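Long-range contact in hypothetical protein RV2626C (PDB 1Y5H), which is a secreted, homodimeric CBS-domain protein of the hypoxic response that probably binds zinc and does not seem to bind AMP: residues Ile39-Pro43 and Met54-Arg58. Sequence-based numbering, arbitrary orientation.
Sequences IGALP and MLTDR
Selenium of Met54 sits over one face of the Pro43 ring, well off-centre toward the CA corner, 3.5 Å from Pro43 CA and 3.8 Å from both Pro43 N and Pro43 CB. The other flat groups are the peptide groups on either side of Leu42 and Leu55: Leu42 N reaches Leu55 O at 2.8 Å and Leu55 N returns to Leu42 O at 2.9 Å, both donors in the carbonyl plane. This is the antiparallel hydrogen-bonded pair of a beta hairpin. Ala41-Thr56 and Pro43-Met54 are the non-hydrogen-bonded pairs next to it.

The selenomethionine chain is bent at chi2 and chi3, which carries it across to the partner strand and sets Met54 CE 3.6 Å from Ala41 CB. Arg107 and Pro109 of strand 107-112 touch Met54 as well, joining the two CBS repeats, while on the other face Leu42 and Leu55 point to helix 27-37, where they meet Tyr33, Met34 and Ala30.

Where the second strand turns into helix 57-65, Asp57 N donates to Gly40 O at 2.9 Å, from 36° above the carbonyl plane. Thr56 CA-H approaches the same oxygen, with Thr56 CA 3.0 Å from Gly40 O, so two donors, one of them weak, share it. Thr56 is the N-cap; its OG1, held between backbone N and carbonyl carbon at chi1 66°, accepts from Asp59 N. Between subunits, Asp57 forms a salt bridge with Arg58 of the second subunit, and Arg58 with Asp57 of the second subunit. The contact thus turns from an apolar sheet core into a charged, capped helix start that helps join the dimer.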
ATOM      1  N   ILE A  39      -4.201   9.178   0.746  1.00 25.11           N
ATOM      2  CA  ILE A  39      -3.758   8.477   1.943  1.00 25.26           C
ATOM      3  C   ILE A  39      -3.936   6.974   1.756  1.00 24.09           C
ATOM      4  O   ILE A  39      -4.661   6.532   0.860  1.00 23.93           O
ATOM      5  CB  ILE A  39      -4.548   8.920   3.196  1.00 26.38           C
ATOM      6  CG1 ILE A  39      -6.051   8.850   2.916  1.00 28.75           C
ATOM      7  CG2 ILE A  39      -4.119  10.320   3.611  1.00 27.39           C
ATOM      8  CD1 ILE A  39      -6.904   9.334   4.064  1.00 30.33           C
ATOM      9  N   GLY A  40      -3.276   6.195   2.610  1.00 23.54           N
ATOM     10  CA  GLY A  40      -3.367   4.748   2.503  1.00 24.42           C
ATOM     11  C   GLY A  40      -4.115   4.062   3.627  1.00 23.61           C
ATOM     12  O   GLY A  40      -4.154   2.833   3.685  1.00 23.56           O
ATOM     13  N   ALA A  41      -4.701   4.841   4.531  1.00 23.82           N
ATOM     14  CA  ALA A  41      -5.448   4.275   5.650  1.00 23.94           C
ATOM     15  C   ALA A  41      -6.570   5.217   6.066  1.00 23.47           C
ATOM     16  O   ALA A  41      -6.378   6.432   6.151  1.00 25.09           O
ATOM     17  CB  ALA A  41      -4.517   4.009   6.826  1.00 26.46           C
ATOM     18  N   LEU A  42      -7.741   4.643   6.321  1.00 21.87           N
ATOM     19  CA  LEU A  42      -8.922   5.411   6.709  1.00 20.83           C
ATOM     20  C   LEU A  42      -9.537   4.871   7.991  1.00 18.00           C
ATOM     21  O   LEU A  42      -9.614   3.663   8.188  1.00 17.10           O
ATOM     22  CB  LEU A  42      -9.998   5.318   5.619  1.00 24.02           C
ATOM     23  CG  LEU A  42      -9.750   5.818   4.198  1.00 27.14           C
ATOM     24  CD1 LEU A  42     -10.817   5.253   3.268  1.00 29.30           C
ATOM     25  CD2 LEU A  42      -9.763   7.333   4.186  1.00 27.87           C
ATOM     26  N   PRO A  43      -9.971   5.766   8.892  1.00 17.27           N
ATOM     27  CA  PRO A  43     -10.589   5.292  10.131  1.00 15.99           C
ATOM     28  C   PRO A  43     -12.028   4.933   9.754  1.00 15.49           C
ATOM     29  O   PRO A  43     -12.673   5.666   9.002  1.00 16.57           O
ATOM     30  CB  PRO A  43     -10.497   6.511  11.053  1.00 17.53           C
ATOM     31  CG  PRO A  43     -10.589   7.665  10.098  1.00 17.75           C
ATOM     32  CD  PRO A  43      -9.726   7.220   8.935  1.00 17.62           C
HETATM   33  N   MSE A  54      -9.318   0.405  11.352  1.00 18.95           N
HETATM   34  CA  MSE A  54      -8.641   1.137  10.287  1.00 18.26           C
HETATM   35  C   MSE A  54      -8.645   0.259   9.043  1.00 18.26           C
HETATM   36  O   MSE A  54      -8.493  -0.965   9.133  1.00 19.71           O
HETATM   37  CB  MSE A  54      -7.187   1.447  10.660  1.00 21.41           C
HETATM   38  CG  MSE A  54      -6.984   2.471  11.772  1.00 22.25           C
HETATM   39 SE   MSE A  54      -7.456   4.281  11.288  1.00 25.84          SE
HETATM   40  CE  MSE A  54      -6.086   4.655   9.995  1.00 26.59           C
ATOM     41  N   LEU A  55      -8.830   0.886   7.889  1.00 18.85           N
ATOM     42  CA  LEU A  55      -8.831   0.179   6.614  1.00 17.74           C
ATOM     43  C   LEU A  55      -7.688   0.752   5.790  1.00 18.28           C
ATOM     44  O   LEU A  55      -7.598   1.964   5.620  1.00 19.14           O
ATOM     45  CB  LEU A  55     -10.149   0.413   5.868  1.00 18.62           C
ATOM     46  CG  LEU A  55     -10.246  -0.279   4.500  1.00 17.21           C
ATOM     47  CD1 LEU A  55     -10.399  -1.781   4.697  1.00 17.41           C
ATOM     48  CD2 LEU A  55     -11.429   0.284   3.716  1.00 17.81           C
ATOM     49  N   THR A  56      -6.816  -0.112   5.275  1.00 18.27           N
ATOM     50  CA  THR A  56      -5.701   0.356   4.465  1.00 19.24           C
ATOM     51  C   THR A  56      -5.901  -0.022   3.005  1.00 18.16           C
ATOM     52  O   THR A  56      -6.726  -0.883   2.677  1.00 18.56           O
ATOM     53  CB  THR A  56      -4.358  -0.241   4.931  1.00 20.43           C
ATOM     54  OG1 THR A  56      -4.358  -1.659   4.713  1.00 21.81           O
ATOM     55  CG2 THR A  56      -4.133   0.052   6.413  1.00 21.36           C
ATOM     56  N   ASP A  57      -5.148   0.629   2.127  1.00 20.56           N
ATOM     57  CA  ASP A  57      -5.250   0.322   0.715  1.00 18.86           C
ATOM     58  C   ASP A  57      -4.854  -1.128   0.460  1.00 19.73           C
ATOM     59  O   ASP A  57      -5.507  -1.818  -0.329  1.00 18.44           O
ATOM     60  CB  ASP A  57      -4.393   1.292  -0.122  1.00 20.79           C
ATOM     61  CG  ASP A  57      -2.976   1.488   0.424  1.00 22.18           C
ATOM     62  OD1 ASP A  57      -2.285   2.382  -0.106  1.00 24.39           O
ATOM     63  OD2 ASP A  57      -2.548   0.774   1.355  1.00 22.67           O
ATOM     64  N   ARG A  58      -3.812  -1.602   1.144  1.00 18.86           N
ATOM     65  CA  ARG A  58      -3.386  -2.983   0.959  1.00 19.62           C
ATOM     66  C   ARG A  58      -4.466  -3.948   1.444  1.00 19.22           C
ATOM     67  O   ARG A  58      -4.641  -5.022   0.866  1.00 18.13           O
ATOM     68  CB  ARG A  58      -2.065  -3.267   1.681  1.00 20.94           C
ATOM     69  CG  ARG A  58      -1.546  -4.662   1.392  1.00 22.83           C
ATOM     70  CD  ARG A  58      -0.094  -4.854   1.793  1.00 23.46           C
ATOM     71  NE  ARG A  58       0.338  -6.230   1.546  1.00 24.81           N
ATOM     72  CZ  ARG A  58       0.608  -6.738   0.346  1.00 25.06           C
ATOM     73  NH1 ARG A  58       0.503  -5.987  -0.743  1.00 22.35           N
ATOM     74  NH2 ARG A  58       0.967  -8.012   0.232  1.00 24.74           N
TER